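Local atomic coordinates of ribonucleoside-diphosphate reductase, alpha chain (Actinobacillus ureae ATCC 25976, PDB entry 6DQX), a protein that probably catalyses, as the catalytic subunit of a class Id ribonucleotide reductase, the reduction of ribonucleoside diphosphates to their deoxy forms for deoxynucleotide biosynthesis. Residues A[77-82]-A[304-309]; A[184-189]-A[249-254]; A[196-201]-A[208-213]. All blocks are in the same frame, centred on the assembly; numbering follows the deposited sequence.

Contact 1: residues A[77-82]-A[304-309]; sequences YHYMAR and KDTEAP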
loop_
_atom_site.group_PDB
_atom_site.type_symbol
_atom_site.label_atom_id
_atom_site.label_comp_id
_atom_site.label_asym_id
_atom_site.label_seq_id
_atom_site.Cartn_x
_atom_site.Cartn_y
_atom_site.Cartn_z
ATOM N N TYR A 77 -27.787 31.038 -10.007
ATOM C CA TYR A 77 -27.479 32.030 -8.976
ATOM C C TYR A 77 -28.724 32.409 -8.162
ATOM O O TYR A 77 -28.672 32.457 -6.921
ATOM C CB TYR A 77 -26.832 33.275 -9.610
ATOM C CG TYR A 77 -26.259 34.258 -8.607
ATOM C CD1 TYR A 77 -24.982 34.071 -8.069
ATOM C CD2 TYR A 77 -26.980 35.373 -8.202
ATOM C CE1 TYR A 77 -24.453 34.975 -7.159
ATOM C CE2 TYR A 77 -26.455 36.283 -7.286
ATOM C CZ TYR A 77 -25.184 36.074 -6.775
ATOM O OH TYR A 77 -24.645 36.963 -5.875
ATOM N N HIS A 78 -29.851 32.597 -8.849
ATOM C CA HIS A 78 -31.120 32.913 -8.187
ATOM C C HIS A 78 -31.522 31.843 -7.194
ATOM O O HIS A 78 -31.849 32.133 -6.034
ATOM C CB HIS A 78 -32.266 33.160 -9.194
ATOM C CG HIS A 78 -33.598 33.368 -8.535
ATOM N ND1 HIS A 78 -33.879 34.473 -7.760
ATOM C CD2 HIS A 78 -34.713 32.597 -8.505
ATOM C CE1 HIS A 78 -35.110 34.372 -7.281
ATOM N NE2 HIS A 78 -35.635 33.241 -7.718
ATOM N N TYR A 79 -31.485 30.589 -7.632
ATOM C CA TYR A 79 -31.828 29.513 -6.729
ATOM C C TYR A 79 -30.871 29.384 -5.547
ATOM O O TYR A 79 -31.327 29.142 -4.397
ATOM C CB TYR A 79 -31.992 28.204 -7.500
ATOM C CG TYR A 79 -33.146 28.209 -8.491
ATOM C CD1 TYR A 79 -34.379 28.820 -8.189
ATOM C CD2 TYR A 79 -33.024 27.569 -9.722
ATOM C CE1 TYR A 79 -35.438 28.796 -9.094
ATOM C CE2 TYR A 79 -34.070 27.545 -10.630
ATOM C CZ TYR A 79 -35.267 28.153 -10.321
ATOM O OH TYR A 79 -36.301 28.103 -11.231
ATOM N N MET A 80 -29.572 29.600 -5.785
ATOM C CA MET A 80 -28.626 29.714 -4.673
ATOM C C MET A 80 -29.036 30.815 -3.710
ATOM O O MET A 80 -29.033 30.623 -2.468
ATOM C CB MET A 80 -27.183 29.944 -5.171
ATOM C CG MET A 80 -26.552 28.750 -5.872
ATOM S SD MET A 80 -26.130 27.400 -4.757
ATOM C CE MET A 80 -24.681 28.092 -3.959
ATOM N N ALA A 81 -29.336 31.985 -4.277
ATOM C CA ALA A 81 -29.772 33.165 -3.497
ATOM C C ALA A 81 -30.991 32.906 -2.610
ATOM O O ALA A 81 -31.042 33.370 -1.475
ATOM C CB ALA A 81 -30.019 34.359 -4.428
ATOM N N ARG A 82 -31.952 32.117 -3.105
ATOM C CA ARG A 82 -33.147 31.794 -2.331
ATOM C C ARG A 82 -32.959 30.693 -1.290
ATOM O O ARG A 82 -33.880 30.438 -0.514
ATOM C CB ARG A 82 -34.307 31.434 -3.264
ATOM C CG ARG A 82 -34.697 32.508 -4.282
ATOM C CD ARG A 82 -34.737 33.925 -3.705
ATOM N NE ARG A 82 -35.772 34.052 -2.704
ATOM C CZ ARG A 82 -35.793 34.927 -1.700
ATOM N NH1 ARG A 82 -34.799 35.802 -1.508
ATOM N NH2 ARG A 82 -36.817 34.904 -0.859
ATOM N N LYS A 304 -41.336 23.712 -5.598
ATOM C CA LYS A 304 -41.922 22.472 -6.165
ATOM C C LYS A 304 -42.398 22.602 -7.629
ATOM O O LYS A 304 -42.333 21.624 -8.375
ATOM C CB LYS A 304 -43.046 21.922 -5.294
ATOM C CG LYS A 304 -44.196 22.905 -5.105
ATOM C CD LYS A 304 -45.262 22.408 -4.152
ATOM C CE LYS A 304 -46.344 23.466 -3.992
ATOM N NZ LYS A 304 -47.125 23.219 -2.753
ATOM N N ASP A 305 -42.867 23.785 -8.027
ATOM C CA ASP A 305 -43.316 24.028 -9.421
ATOM C C ASP A 305 -42.384 24.987 -10.172
ATOM O O ASP A 305 -42.809 25.700 -11.088
ATOM C CB ASP A 305 -44.773 24.547 -9.431
ATOM C CG ASP A 305 -45.752 23.563 -8.807
ATOM O OD1 ASP A 305 -45.749 22.360 -9.176
ATOM O OD2 ASP A 305 -46.557 23.980 -7.953
ATOM N N THR A 306 -41.110 25.022 -9.773
ATOM C CA THR A 306 -40.083 25.750 -10.481
ATOM C C THR A 306 -39.189 24.747 -11.168
ATOM O O THR A 306 -39.328 23.530 -10.973
ATOM C CB THR A 306 -39.215 26.625 -9.540
ATOM O OG1 THR A 306 -38.374 25.803 -8.722
ATOM C CG2 THR A 306 -40.090 27.529 -8.644
ATOM N N GLU A 307 -38.242 25.269 -11.933
ATOM C CA GLU A 307 -37.186 24.449 -12.532
ATOM C C GLU A 307 -35.960 24.253 -11.637
ATOM O O GLU A 307 -34.921 23.796 -12.123
ATOM C CB GLU A 307 -36.740 25.040 -13.870
ATOM C CG GLU A 307 -37.821 24.999 -14.925
ATOM C CD GLU A 307 -37.331 25.492 -16.279
ATOM O OE1 GLU A 307 -36.248 26.143 -16.352
ATOM O OE2 GLU A 307 -38.044 25.242 -17.273
ATOM N N ALA A 308 -36.068 24.487 -10.332
ATOM C CA ALA A 308 -34.867 24.363 -9.482
ATOM C C ALA A 308 -34.240 22.944 -9.474
ATOM O O ALA A 308 -33.026 22.814 -9.675
ATOM C CB ALA A 308 -35.122 24.865 -8.061
ATOM N N PRO A 309 -35.042 21.880 -9.293
ATOM C CA PRO A 309 -34.438 20.529 -9.339
ATOM C C PRO A 309 -33.820 20.190 -10.674
ATOM O O PRO A 309 -32.749 19.575 -10.723
ATOM C CB PRO A 309 -35.602 19.602 -9.025
ATOM C CG PRO A 309 -36.564 20.457 -8.302
ATOM C CD PRO A 309 -36.465 21.799 -8.949
#

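Contact 2: residues A[184-189]-A[249-254]; sequences YIDIEH and FFKDNA. With EDO (1,2-ethanediol), chain G.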
loop_
_atom_site.group_PDB
_atom_site.type_symbol
_atom_site.label_atom_id
_atom_site.label_comp_id
_atom_site.label_asym_id
_atom_site.label_seq_id
_atom_site.Cartn_x
_atom_site.Cartn_y
_atom_site.Cartn_z
ATOM N N TYR A 184 -16.184 -3.441 2.298
ATOM C CA TYR A 184 -17.381 -4.290 2.384
ATOM C C TYR A 184 -17.069 -5.780 2.200
ATOM O O TYR A 184 -16.371 -6.162 1.259
ATOM C CB TYR A 184 -18.396 -3.848 1.339
ATOM C CG TYR A 184 -19.089 -2.542 1.684
ATOM C CD1 TYR A 184 -18.466 -1.319 1.485
ATOM C CD2 TYR A 184 -20.380 -2.541 2.185
ATOM C CE1 TYR A 184 -19.111 -0.127 1.787
ATOM C CE2 TYR A 184 -21.036 -1.359 2.484
ATOM C CZ TYR A 184 -20.407 -0.167 2.277
ATOM O OH TYR A 184 -21.055 0.996 2.562
ATOM N N ILE A 185 -17.659 -6.603 3.068
ATOM C CA ILE A 185 -17.477 -8.060 3.071
ATOM C C ILE A 185 -18.855 -8.734 3.206
ATOM O O ILE A 185 -19.719 -8.242 3.946
ATOM C CB ILE A 185 -16.493 -8.445 4.225
ATOM C CG1 ILE A 185 -15.999 -9.884 4.105
ATOM C CG2 ILE A 185 -17.087 -8.186 5.602
ATOM C CD1 ILE A 185 -15.020 -10.086 2.979
ATOM N N ASP A 186 -19.068 -9.852 2.519
ATOM C CA ASP A 186 -20.347 -10.575 2.626
ATOM C C ASP A 186 -20.406 -11.333 3.961
ATOM O O ASP A 186 -19.372 -11.835 4.441
ATOM C CB ASP A 186 -20.522 -11.511 1.470
ATOM C CG ASP A 186 -20.415 -10.788 0.130
ATOM O OD1 ASP A 186 -21.442 -10.286 -0.398
ATOM O OD2 ASP A 186 -19.271 -10.672 -0.351
ATOM N N ILE A 187 -21.597 -11.384 4.565
ATOM C CA ILE A 187 -21.774 -12.067 5.869
ATOM C C ILE A 187 -21.484 -13.570 5.772
ATOM O O ILE A 187 -21.124 -14.182 6.788
ATOM C CB ILE A 187 -23.185 -11.810 6.468
ATOM C CG1 ILE A 187 -23.192 -12.111 7.988
ATOM C CG2 ILE A 187 -24.252 -12.543 5.687
ATOM C CD1 ILE A 187 -24.391 -11.567 8.724
ATOM N N GLU A 188 -21.608 -14.136 4.560
ATOM C CA GLU A 188 -21.339 -15.564 4.296
ATOM C C GLU A 188 -19.865 -15.875 3.966
ATOM O O GLU A 188 -19.532 -17.023 3.744
ATOM C CB GLU A 188 -22.262 -16.161 3.234
ATOM C CG GLU A 188 -22.018 -15.746 1.780
ATOM C CD GLU A 188 -22.731 -14.456 1.374
ATOM O OE1 GLU A 188 -23.123 -13.664 2.260
ATOM O OE2 GLU A 188 -22.870 -14.218 0.151
ATOM N N HIS A 189 -19.015 -14.855 3.968
ATOM C CA HIS A 189 -17.619 -14.989 3.539
ATOM C C HIS A 189 -16.854 -15.769 4.585
ATOM O O HIS A 189 -17.112 -15.624 5.787
ATOM C CB HIS A 189 -16.952 -13.609 3.374
ATOM C CG HIS A 189 -15.665 -13.647 2.602
ATOM N ND1 HIS A 189 -14.432 -13.865 3.192
ATOM C CD2 HIS A 189 -15.423 -13.489 1.275
ATOM C CE1 HIS A 189 -13.494 -13.845 2.262
ATOM N NE2 HIS A 189 -14.061 -13.616 1.090
ATOM N N PHE A 249 -25.422 -3.605 4.428
ATOM C CA PHE A 249 -25.743 -3.481 2.997
ATOM C C PHE A 249 -26.636 -4.659 2.670
ATOM O O PHE A 249 -26.199 -5.825 2.654
ATOM C CB PHE A 249 -24.461 -3.429 2.173
ATOM C CG PHE A 249 -24.678 -3.410 0.688
ATOM C CD1 PHE A 249 -25.182 -2.287 0.056
ATOM C CD2 PHE A 249 -24.360 -4.508 -0.084
ATOM C CE1 PHE A 249 -25.366 -2.274 -1.326
ATOM C CE2 PHE A 249 -24.543 -4.503 -1.458
ATOM C CZ PHE A 249 -25.060 -3.386 -2.074
ATOM N N PHE A 250 -27.928 -4.381 2.483
ATOM C CA PHE A 250 -28.884 -5.429 2.106
ATOM C C PHE A 250 -28.838 -5.653 0.612
ATOM O O PHE A 250 -29.573 -5.061 -0.159
ATOM C CB PHE A 250 -30.285 -5.067 2.603
ATOM C CG PHE A 250 -30.374 -5.005 4.088
ATOM C CD1 PHE A 250 -30.062 -6.133 4.842
ATOM C CD2 PHE A 250 -30.732 -3.836 4.744
ATOM C CE1 PHE A 250 -30.130 -6.087 6.228
ATOM C CE2 PHE A 250 -30.795 -3.792 6.134
ATOM C CZ PHE A 250 -30.501 -4.922 6.862
ATOM N N LYS A 251 -27.950 -6.564 0.219
ATOM C CA LYS A 251 -27.513 -6.657 -1.163
ATOM C C LYS A 251 -28.615 -7.082 -2.111
ATOM O O LYS A 251 -28.626 -6.695 -3.288
ATOM C CB LYS A 251 -26.284 -7.582 -1.275
ATOM C CG LYS A 251 -26.477 -9.001 -0.741
ATOM C CD LYS A 251 -25.175 -9.788 -0.885
ATOM C CE LYS A 251 -25.156 -11.023 -0.012
ATOM N NZ LYS A 251 -23.957 -11.873 -0.309
ATOM N N ASP A 252 -29.558 -7.880 -1.634
ATOM C CA ASP A 252 -30.635 -8.312 -2.502
ATOM C C ASP A 252 -31.667 -7.181 -2.730
ATOM O O ASP A 252 -32.165 -7.030 -3.852
ATOM C CB ASP A 252 -31.240 -9.622 -1.994
ATOM C CG ASP A 252 -30.252 -10.800 -2.116
ATOM O OD1 ASP A 252 -29.520 -10.912 -3.142
ATOM O OD2 ASP A 252 -30.204 -11.615 -1.175
ATOM N N ASN A 253 -31.889 -6.341 -1.718
ATOM C CA ASN A 253 -32.703 -5.130 -1.890
ATOM C C ASN A 253 -32.009 -4.133 -2.830
ATOM O O ASN A 253 -32.661 -3.564 -3.725
ATOM C CB ASN A 253 -33.032 -4.469 -0.558
ATOM C CG ASN A 253 -33.930 -5.327 0.329
ATOM O OD1 ASN A 253 -34.578 -6.273 -0.138
ATOM N ND2 ASN A 253 -33.929 -5.033 1.636
ATOM N N ALA A 254 -30.685 -3.957 -2.652
ATOM C CA ALA A 254 -29.928 -3.062 -3.523
ATOM C C ALA A 254 -30.019 -3.512 -4.977
ATOM O O ALA A 254 -30.260 -2.701 -5.870
ATOM C CB ALA A 254 -28.480 -2.990 -3.076
HETATM C C1 EDO G . -22.581 -18.439 7.378
HETATM O O1 EDO G . -23.305 -18.694 6.173
HETATM C C2 EDO G . -21.608 -17.316 7.048
HETATM O O2 EDO G . -20.584 -16.914 7.975
#

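Contact 3: residues A[196-201]-A[208-213]; sequences LDIHTE and MYYGVC. With EDO (1,2-ethanediol), chain I.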
loop_
_atom_site.group_PDB
_atom_site.type_symbol
_atom_site.label_atom_id
_atom_site.label_comp_id
_atom_site.label_asym_id
_atom_site.label_seq_id
_atom_site.Cartn_x
_atom_site.Cartn_y
_atom_site.Cartn_z
ATOM N N LEU A 196 -15.431 -8.980 11.854
ATOM C CA LEU A 196 -16.254 -8.587 13.020
ATOM C C LEU A 196 -15.483 -8.113 14.266
ATOM O O LEU A 196 -16.100 -7.549 15.174
ATOM C CB LEU A 196 -17.257 -9.693 13.386
ATOM C CG LEU A 196 -18.445 -9.889 12.441
ATOM C CD1 LEU A 196 -19.368 -10.973 12.961
ATOM C CD2 LEU A 196 -19.235 -8.599 12.239
ATOM N N ASP A 197 -14.156 -8.307 14.304
ATOM C CA ASP A 197 -13.301 -7.746 15.363
ATOM C C ASP A 197 -12.575 -6.462 14.979
ATOM O O ASP A 197 -11.793 -5.945 15.755
ATOM C CB ASP A 197 -12.311 -8.819 15.872
ATOM C CG ASP A 197 -13.008 -9.927 16.642
ATOM O OD1 ASP A 197 -14.117 -9.709 17.159
ATOM O OD2 ASP A 197 -12.460 -11.032 16.710
ATOM N N ILE A 198 -12.851 -5.912 13.789
ATOM C CA ILE A 198 -12.341 -4.605 13.417
ATOM C C ILE A 198 -12.699 -3.572 14.507
ATOM O O ILE A 198 -13.790 -3.621 15.035
ATOM C CB ILE A 198 -12.910 -4.175 12.030
ATOM C CG1 ILE A 198 -12.143 -4.910 10.923
ATOM C CG2 ILE A 198 -12.832 -2.671 11.843
ATOM C CD1 ILE A 198 -12.636 -4.677 9.504
ATOM N N HIS A 199 -11.758 -2.690 14.833
ATOM C CA HIS A 199 -11.889 -1.652 15.897
ATOM C C HIS A 199 -11.748 -2.146 17.376
ATOM O O HIS A 199 -11.627 -1.311 18.280
ATOM C CB HIS A 199 -13.164 -0.798 15.733
ATOM C CG HIS A 199 -13.172 0.062 14.504
ATOM N ND1 HIS A 199 -14.102 1.060 14.306
ATOM C CD2 HIS A 199 -12.351 0.099 13.423
ATOM C CE1 HIS A 199 -13.876 1.650 13.143
ATOM N NE2 HIS A 199 -12.822 1.081 12.583
ATOM N N THR A 200 -11.741 -3.456 17.626
ATOM C CA THR A 200 -11.525 -3.979 19.003
ATOM C C THR A 200 -10.101 -3.743 19.474
ATOM O O THR A 200 -9.190 -3.538 18.661
ATOM C CB THR A 200 -11.799 -5.494 19.122
ATOM O OG1 THR A 200 -10.877 -6.235 18.304
ATOM C CG2 THR A 200 -13.216 -5.821 18.741
ATOM N N GLU A 201 -9.906 -3.812 20.797
ATOM C CA GLU A 201 -8.629 -3.484 21.416
ATOM C C GLU A 201 -7.464 -4.255 20.784
ATOM O O GLU A 201 -7.513 -5.456 20.684
ATOM C CB GLU A 201 -8.691 -3.797 22.920
ATOM C CG GLU A 201 -7.570 -3.178 23.725
ATOM C CD GLU A 201 -7.451 -3.769 25.127
ATOM O OE1 GLU A 201 -8.381 -4.476 25.598
ATOM O OE2 GLU A 201 -6.400 -3.525 25.750
ATOM N N MET A 208 -10.034 2.383 9.253
ATOM C CA MET A 208 -11.019 2.185 8.204
ATOM C C MET A 208 -12.329 1.711 8.806
ATOM O O MET A 208 -12.366 1.084 9.891
ATOM C CB MET A 208 -10.530 1.225 7.126
ATOM C CG MET A 208 -10.312 -0.203 7.548
ATOM S SD MET A 208 -9.934 -1.255 6.142
ATOM C CE MET A 208 -11.533 -1.927 5.747
ATOM N N TYR A 209 -13.412 2.057 8.120
ATOM C CA TYR A 209 -14.734 1.535 8.466
ATOM C C TYR A 209 -15.039 0.292 7.649
ATOM O O TYR A 209 -14.301 -0.060 6.714
ATOM C CB TYR A 209 -15.799 2.600 8.197
ATOM C CG TYR A 209 -15.551 3.874 8.942
ATOM C CD1 TYR A 209 -15.612 3.904 10.339
ATOM C CD2 TYR A 209 -15.244 5.053 8.261
ATOM C CE1 TYR A 209 -15.371 5.078 11.041
ATOM C CE2 TYR A 209 -15.002 6.242 8.951
ATOM C CZ TYR A 209 -15.068 6.246 10.338
ATOM O OH TYR A 209 -14.818 7.417 11.018
ATOM N N TYR A 210 -16.114 -0.400 8.001
ATOM C CA TYR A 210 -16.589 -1.507 7.207
ATOM C C TYR A 210 -18.088 -1.693 7.246
ATOM O O TYR A 210 -18.772 -1.229 8.159
ATOM C CB TYR A 210 -15.888 -2.850 7.525
ATOM C CG TYR A 210 -16.289 -3.530 8.840
ATOM C CD1 TYR A 210 -16.079 -2.908 10.061
ATOM C CD2 TYR A 210 -16.892 -4.768 8.833
ATOM C CE1 TYR A 210 -16.460 -3.516 11.256
ATOM C CE2 TYR A 210 -17.273 -5.392 10.004
ATOM C CZ TYR A 210 -17.039 -4.764 11.206
ATOM O OH TYR A 210 -17.446 -5.405 12.325
ATOM N N GLY A 211 -18.549 -2.378 6.206
ATOM C CA GLY A 211 -19.912 -2.794 6.040
ATOM C C GLY A 211 -19.990 -4.265 5.742
ATOM O O GLY A 211 -19.056 -4.863 5.180
ATOM N N VAL A 212 -21.123 -4.850 6.099
ATOM C CA VAL A 212 -21.386 -6.256 5.881
ATOM C C VAL A 212 -22.557 -6.433 4.926
ATOM O O VAL A 212 -23.649 -5.855 5.127
ATOM C CB VAL A 212 -21.638 -6.985 7.211
ATOM C CG1 VAL A 212 -22.060 -8.425 6.944
ATOM C CG2 VAL A 212 -20.367 -6.948 8.063
ATOM N N CYS A 213 -22.324 -7.206 3.881
ATOM C CA CYS A 213 -23.345 -7.473 2.877
ATOM C C CYS A 213 -24.169 -8.692 3.249
ATOM O O CYS A 213 -23.651 -9.798 3.347
ATOM C CB CYS A 213 -22.727 -7.607 1.480
ATOM S SG CYS A 213 -21.425 -6.409 1.164
HETATM C C1 EDO I . -9.634 -11.876 15.649
HETATM O O1 EDO I . -10.808 -12.262 14.921
HETATM C C2 EDO I . -8.934 -13.140 16.113
HETATM O O2 EDO I . -8.284 -13.700 14.967
HETATM O O HOH W 1 -16.414 -4.273 14.693
#

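Contact 1: residues A[77-82]-A[304-309]
The ring of Tyr79, on helix 72-82, lies against the start of helix 308-327, where Thr306 builds an ST turn leading into the helix. The ring of a helix residue thus packs on the N-terminal end of another helix, and the tight part is a CH-pi contact: the methyl group CB of Ala308 stands almost on the ring normal, 6° off it, at 3.7 Å from the centroid of the Tyr79 ring. The backbone of Ala308 shares that seat, its CA lying 3.5 Å from Tyr79 CE2. With CG anti to its own carbonyl carbon (chi1 -64°), Tyr79 sends the ring across to the helix start and lays one face on the alanine. Behind this layer Ala308 also touches Phe85 of strand 85-87 and Trp303, so this half of the contact is buried.

The phenol end is looser. There Tyr79 OH passes Thr306 CB at 3.7 Å without a hydrogen bond between the two segments; its polar partner is Lys75, one helical turn earlier. Glu307, the N-cap residue, is exposed; its backbone N comes within 3.5 Å of Tyr79 OH, with no hydrogen bond, and its CB lies a little farther off, while its carboxylate forms a weak, long ion pair with the same Lys75. Thr306 OG1 is bonded to the carbonyl of Trp303 and also accepts the backbone N-H of Ala308, at 3.1 Å from Ala308 N, with an N-H...O angle of 159°.

Contact 2: residues A[184-189]-A[249-254]
Tyr184 and Phe249 mark the closest backbone approach, with 8.4 Å between Tyr184 CA and Phe249 CA, because strand 209-213 runs between the strands that carry them. The segment 184-189 leaves strand 181-186 through a type I turn from Asp186 to His189, while 249-254 passes from strand 247-249 through an inverse gamma turn centred on Phe250 into helix 251-256. Both exits lie at the ends of parallel strands in the sheet of the ribonucleotide reductase barrel domain.

Across the intervening strand, the side chains of Tyr184 and Phe249 cross at about a right angle, Tyr184 CE2 lying 4.0 Å from Phe249 CB. Lys251 forms a salt-bridge network with Asp186 and Glu188, extended beyond CG so that its amino group arrives between the two acids. Lys251 NZ meets Glu188 OE2 at 2.6 Å, on the syn lone pair, the two side chains coming from opposite directions. It also reaches Asp186 OD1 at 3.0 Å, from the anti side and 33° out of the carboxylate plane. The second oxygen of Asp186 is bonded to Tyr137.

One ammonium group thus ties the strand end and the turn to the helix start, and its charge would be expected to favour the ionised form of both carboxylates.

Contact 3: residues A[196-201]-A[208-213]
Ile198 lays its CD1 over one face of the Tyr210 ring, a CH-pi contact 4.1 Å from the centroid and 21° off the normal. It sits in a type II turn from Asp197 to Thr200, within the loop that leads from helix 192-195 into strand 209-213 of the barrel-domain sheet. Ile198 CB packs 3.7 Å from Tyr210 CE1, and the CG2 branch rests near Tyr210 CD1. Tyr210 holds CG between its backbone N and carbonyl carbon (chi1 74°), which directs the ring from the strand to the loop. At its far end the hydroxyl meets Leu196 at CA, 3.5 Å from Tyr210 OH, with CD2 also curling in.

A water joins Tyr210 OH to two carbonyls of the loop. It lies in the ring plane beside Tyr210 OH, donates to the carbonyl of Ile198 and more weakly to that of Leu196, and so links the phenol to the turn. Tyr210 also packs on Ile245 and Pro246, ahead of strand 247-249.

Just before the strand His199 brings the edge of its imidazole to the backbone, with His199 CE1 4.0 Å from Tyr209 CD1. His199 NE2 donates to Met208 O at 2.7 Å, the carbonyl oxygen lying 21° out of the imidazole plane.

Contacts 2 and 3 are neighbours with centres 14 Å apart, whereas contact 1 lies on the opposite side of the chain's centre, about 38 Å from contact 2 and 41 Å from contact 3, centre to centre. Along the chain they are nested: 196-201 with 208-213 falls inside the loop closed by contact 2, which itself falls inside the one closed by contact 1. Strands 181-186 and 209-213 pair in parallel and join the inner two, Cys213 N lying 2.8 Å from Ile185 O. Packing around neighbouring parallel strands is thus enclosed, along the chain, by a long-range link between helices 72-82 and 308-327, tying an early helix to a later part of the chain.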